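Local coordinates for hemolysin activator protein CdiB (Acinetobacter baumannii ACICU, PDB 6WIL) that probably forms the outer-membrane barrel pore that secretes the partner toxin of a contact-dependent growth inhibition system, as a TpsB-type two-partner secretion transporter, at residues A[421-426]-A[434-439]; A[261-266]-A[465-470]. All coordinates share one frame; numbering follows the deposited sequence.

Interaction 1 (A[421-426]-A[434-439])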
# COMPACT_ATOMS: atom_id res chain seq x y z
N LEU A 421 -0.86 -0.54 10.36
CA LEU A 421 0.60 -0.53 10.39
C LEU A 421 1.10 -1.94 10.10
O LEU A 421 0.59 -2.91 10.68
CB LEU A 421 1.12 -0.05 11.75
CG LEU A 421 2.57 0.41 11.77
CD1 LEU A 421 2.74 1.57 12.73
CD2 LEU A 421 3.49 -0.74 12.16
N ARG A 422 2.08 -2.04 9.21
CA ARG A 422 2.71 -3.31 8.90
C ARG A 422 4.21 -3.13 8.85
O ARG A 422 4.70 -2.09 8.39
CB ARG A 422 2.19 -3.90 7.58
CG ARG A 422 0.71 -4.25 7.60
CD ARG A 422 0.32 -5.03 6.36
NE ARG A 422 0.65 -4.30 5.14
CZ ARG A 422 0.55 -4.80 3.91
NH1 ARG A 422 0.14 -6.05 3.74
NH2 ARG A 422 0.87 -4.06 2.86
N TYR A 423 4.94 -4.14 9.32
CA TYR A 423 6.40 -4.10 9.32
C TYR A 423 6.94 -5.48 8.97
O TYR A 423 6.47 -6.49 9.50
CB TYR A 423 6.94 -3.65 10.68
CG TYR A 423 8.45 -3.58 10.75
CD1 TYR A 423 9.15 -2.54 10.15
CD2 TYR A 423 9.18 -4.55 11.43
CE1 TYR A 423 10.53 -2.48 10.22
CE2 TYR A 423 10.56 -4.50 11.50
CZ TYR A 423 11.23 -3.46 10.90
OH TYR A 423 12.60 -3.39 10.97
N THR A 424 7.93 -5.51 8.07
CA THR A 424 8.56 -6.74 7.62
C THR A 424 10.06 -6.53 7.56
O THR A 424 10.53 -5.48 7.10
CB THR A 424 8.04 -7.15 6.23
OG1 THR A 424 6.74 -7.74 6.36
CG2 THR A 424 8.97 -8.14 5.56
N THR A 425 10.82 -7.51 8.04
CA THR A 425 12.26 -7.48 7.89
C THR A 425 12.79 -8.90 7.91
O THR A 425 12.22 -9.77 8.58
CB THR A 425 12.95 -6.66 8.99
OG1 THR A 425 14.36 -6.59 8.72
CG2 THR A 425 12.73 -7.28 10.35
N PRO A 426 13.84 -9.19 7.15
CA PRO A 426 14.58 -10.44 7.33
C PRO A 426 15.57 -10.32 8.48
O PRO A 426 15.97 -9.22 8.88
CB PRO A 426 15.29 -10.63 6.00
CG PRO A 426 15.51 -9.24 5.51
CD PRO A 426 14.31 -8.44 5.97
N ALA A 434 15.56 -15.85 8.16
CA ALA A 434 14.23 -15.78 8.75
C ALA A 434 13.58 -14.46 8.38
O ALA A 434 14.24 -13.54 7.87
CB ALA A 434 14.28 -15.95 10.27
N GLN A 435 12.28 -14.36 8.64
CA GLN A 435 11.52 -13.14 8.39
C GLN A 435 10.63 -12.86 9.59
O GLN A 435 10.05 -13.78 10.17
CB GLN A 435 10.67 -13.27 7.12
CG GLN A 435 10.34 -11.94 6.45
CD GLN A 435 11.31 -11.61 5.33
OE1 GLN A 435 12.09 -12.45 4.89
NE2 GLN A 435 11.26 -10.37 4.85
N TYR A 436 10.53 -11.59 9.96
CA TYR A 436 9.64 -11.15 11.03
C TYR A 436 8.55 -10.26 10.45
O TYR A 436 8.82 -9.39 9.62
CB TYR A 436 10.40 -10.40 12.12
CG TYR A 436 9.49 -9.69 13.10
CD1 TYR A 436 8.89 -10.37 14.15
CD2 TYR A 436 9.23 -8.33 12.97
CE1 TYR A 436 8.06 -9.72 15.04
CE2 TYR A 436 8.40 -7.67 13.86
CZ TYR A 436 7.82 -8.37 14.89
OH TYR A 436 7.00 -7.71 15.77
N ARG A 437 7.31 -10.48 10.89
CA ARG A 437 6.16 -9.78 10.35
C ARG A 437 5.26 -9.30 11.47
O ARG A 437 4.88 -10.09 12.35
CB ARG A 437 5.37 -10.69 9.40
CG ARG A 437 4.12 -10.04 8.85
CD ARG A 437 4.41 -9.36 7.53
NE ARG A 437 3.22 -8.75 6.96
CZ ARG A 437 2.24 -9.42 6.37
NH1 ARG A 437 1.19 -8.78 5.88
NH2 ARG A 437 2.31 -10.75 6.28
N LEU A 438 4.90 -8.02 11.44
CA LEU A 438 3.95 -7.45 12.39
C LEU A 438 2.84 -6.74 11.63
O LEU A 438 3.10 -5.89 10.78
CB LEU A 438 4.63 -6.46 13.34
CG LEU A 438 3.73 -5.71 14.33
CD1 LEU A 438 4.36 -5.67 15.71
CD2 LEU A 438 3.43 -4.29 13.85
N ASN A 439 1.59 -7.10 11.94
CA ASN A 439 0.40 -6.45 11.40
C ASN A 439 -0.37 -5.82 12.55
O ASN A 439 -0.67 -6.48 13.54
CB ASN A 439 -0.49 -7.45 10.67
CG ASN A 439 0.20 -8.11 9.50
OD1 ASN A 439 1.00 -7.48 8.80
ND2 ASN A 439 -0.08 -9.39 9.29

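Interaction 2 (A[261-266]-A[465-470])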
# COMPACT_ATOMS: atom_id res chain seq x y z
N ASP A 261 -20.35 -22.38 6.64
CA ASP A 261 -19.95 -22.16 8.02
C ASP A 261 -20.81 -23.02 8.93
O ASP A 261 -22.01 -22.76 9.10
CB ASP A 261 -20.07 -20.68 8.39
CG ASP A 261 -19.38 -20.33 9.70
OD1 ASP A 261 -18.92 -21.26 10.40
OD2 ASP A 261 -19.30 -19.13 10.03
N ASP A 262 -20.21 -24.06 9.52
CA ASP A 262 -20.91 -24.91 10.47
C ASP A 262 -21.03 -24.27 11.85
O ASP A 262 -21.88 -24.69 12.64
CB ASP A 262 -20.21 -26.26 10.61
CG ASP A 262 -20.43 -27.16 9.40
OD1 ASP A 262 -21.44 -26.96 8.69
OD2 ASP A 262 -19.61 -28.07 9.18
N PHE A 263 -20.21 -23.26 12.15
CA PHE A 263 -20.32 -22.57 13.43
C PHE A 263 -21.67 -21.87 13.56
O PHE A 263 -22.33 -21.96 14.60
CB PHE A 263 -19.18 -21.56 13.58
CG PHE A 263 -17.85 -22.20 13.89
CD1 PHE A 263 -17.48 -22.45 15.20
CD2 PHE A 263 -16.98 -22.55 12.88
CE1 PHE A 263 -16.26 -23.03 15.50
CE2 PHE A 263 -15.76 -23.14 13.17
CZ PHE A 263 -15.41 -23.38 14.49
N HIS A 264 -22.10 -21.17 12.51
CA HIS A 264 -23.38 -20.48 12.49
C HIS A 264 -24.37 -21.11 11.52
O HIS A 264 -25.35 -20.46 11.13
CB HIS A 264 -23.19 -18.99 12.17
CG HIS A 264 -22.43 -18.25 13.23
ND1 HIS A 264 -23.00 -17.88 14.43
CD2 HIS A 264 -21.16 -17.79 13.26
CE1 HIS A 264 -22.11 -17.24 15.16
NE2 HIS A 264 -20.98 -17.17 14.48
N GLU A 265 -24.13 -22.37 11.14
CA GLU A 265 -25.00 -23.15 10.24
C GLU A 265 -25.49 -22.31 9.06
O GLU A 265 -26.69 -22.18 8.80
CB GLU A 265 -26.17 -23.76 11.02
CG GLU A 265 -25.73 -24.79 12.05
CD GLU A 265 -26.88 -25.30 12.90
OE1 GLU A 265 -27.98 -24.71 12.84
OE2 GLU A 265 -26.69 -26.30 13.64
N SER A 266 -24.53 -21.74 8.34
CA SER A 266 -24.78 -20.72 7.33
C SER A 266 -24.14 -21.10 6.00
O SER A 266 -23.19 -21.88 5.93
CB SER A 266 -24.25 -19.35 7.78
OG SER A 266 -24.35 -18.39 6.74
N GLY A 465 -5.57 -18.44 16.25
CA GLY A 465 -5.70 -19.39 17.33
C GLY A 465 -7.10 -19.50 17.90
O GLY A 465 -7.33 -20.32 18.79
N PHE A 466 -8.04 -18.70 17.41
CA PHE A 466 -9.43 -18.73 17.86
C PHE A 466 -10.33 -19.05 16.67
O PHE A 466 -10.08 -18.60 15.55
CB PHE A 466 -9.83 -17.40 18.50
CG PHE A 466 -9.25 -17.18 19.87
CD1 PHE A 466 -9.88 -17.70 20.99
CD2 PHE A 466 -8.08 -16.45 20.03
CE1 PHE A 466 -9.34 -17.51 22.25
CE2 PHE A 466 -7.55 -16.25 21.29
CZ PHE A 466 -8.18 -16.78 22.40
N ASP A 467 -11.38 -19.84 16.94
CA ASP A 467 -12.23 -20.35 15.86
C ASP A 467 -13.11 -19.25 15.28
O ASP A 467 -13.50 -19.32 14.10
CB ASP A 467 -13.09 -21.50 16.36
CG ASP A 467 -13.77 -21.20 17.68
OD1 ASP A 467 -14.41 -20.12 17.81
OD2 ASP A 467 -13.67 -22.05 18.60
N GLY A 468 -13.46 -18.25 16.09
CA GLY A 468 -14.35 -17.21 15.65
C GLY A 468 -15.83 -17.46 15.81
O GLY A 468 -16.64 -16.69 15.27
N GLU A 469 -16.23 -18.52 16.53
CA GLU A 469 -17.65 -18.68 16.80
C GLU A 469 -18.15 -17.61 17.75
O GLU A 469 -19.32 -17.20 17.68
CB GLU A 469 -17.94 -20.06 17.39
CG GLU A 469 -17.45 -20.26 18.81
CD GLU A 469 -17.68 -21.67 19.28
OE1 GLU A 469 -18.84 -22.00 19.59
OE2 GLU A 469 -16.70 -22.45 19.30
N LEU A 470 -17.30 -17.16 18.65
CA LEU A 470 -17.63 -16.08 19.56
C LEU A 470 -16.52 -15.06 19.46
O LEU A 470 -15.34 -15.42 19.57
CB LEU A 470 -17.79 -16.56 21.01
CG LEU A 470 -18.89 -17.58 21.28
CD1 LEU A 470 -18.75 -18.14 22.68
CD2 LEU A 470 -20.28 -17.00 21.07

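Interaction 1 (A[421-426]-A[434-439])
Tyr423 pairs with Leu438, and Thr425 with Tyr436, in an antiparallel beta hairpin of the 16-stranded transmembrane barrel. Each pair closes two backbone bonds. Tyr423 N gives to Leu438 O at 2.9 Å, and Leu438 N returns to Tyr423 O at 2.9 Å. Thr425 N reaches Tyr436 O at 3.2 Å. Tyr436 N gives to Thr425 O at 2.8 Å. Backbone groups of Arg422 and Thr424 bond instead to strand 374-386, and those of Gln435 and Arg437 to strand 476-487. Backbone bonding therefore alternates between the two sides of each strand.

Arg422, Thr424, Gln435, Arg437 and Asn439 line one face, probably the lumen. Arg422 NH1 and Arg437 NH1 are 3.6 Å apart, with their guanidinium planes 69° apart. Two salt bridges hold Arg422, from NH1 to Asp27 of helix 8-27 and from NE to Asp377, and probably offset this like-charge approach. Asn439 donates weakly through ND2 to Gln481.

The other face carries Leu421, Tyr423, Tyr436 and Leu438. The two tyrosine side chains cross at about a right angle and meet at their ring edges. Tyr436 OH is hydrogen-bonded to Gln482. Arg437 bends at chi2 (92°), and this turns its CD onto Thr424 OG1, 3.1 Å away.

Interaction 2 (A[261-266]-A[465-470])
Phe263 turns its CG anti to the carbonyl carbon (chi1 -75°), which directs the ring at Asp467 and Glu469. Glu469 takes the crowded position between backbone N and carbonyl carbon (chi1 71°), which swings its CG and carboxylate so that OE2 lies in the ring plane at the edge. The contact joins a barrel hairpin turn to the long loop between strands 432-444 and 476-487. That loop is L6 of the Omp85 and TpsB families, and Gly465 and Phe466 end its VRGF sequence.

The first partner is a G1 beta bulge turn, in which Glu265 and Ser266 both face Asp261. An Asx turn fixes the base of Phe263, with Asp261 OD1 taking the backbone N of Phe263 at 3.0 Å. L6 has an Asx turn of its own. Asp467 OD1 accepts from Glu469 N at 2.7 Å, which closes the turn between them.

The ring bridges both acidic residues, whose backbone positions set their CB atoms against it. Its CD1 is 3.3 Å from Glu469 CB, and its CZ is 3.5 Å from Asp467 CB. Its plane stands 68° from the Glu469 carboxylate. Asp467 OD2 and Glu469 OE2 are 3.1 Å apart, with no hydrogen bond between them. Lys547 forms a salt bridge to Glu469 OE2 and probably eases that crowding. Asn228 of strand 217-228 touches Phe263, Asp467 and Glu469.

His264 adds a looser contact beside the phenylalanine. Its NE2 approaches Glu469 O to 3.6 Å, without a hydrogen bond.

Both contacts are surface contacts of one barrel domain, but they hold different elements. Interaction 1 joins neighbouring strands in the wall, close in sequence and bound by regular backbone bonds. Interaction 2 ties two loops 199 residues apart, and here side-chain packing does the work. None of its hydrogen bonds runs from one loop to the other. Asx turns shape each loop. Charge also plays different parts. In 421-426 with 434-439, Arg422 meets acidic partners from a helix and a neighbouring strand. In 261-266 with 465-470, one of two close carboxylates, that of Glu469, is met by a lysine. The nearest atoms of the two contacts are about 13 Å apart, and strand 432-444 leads into the loop that carries 465-470.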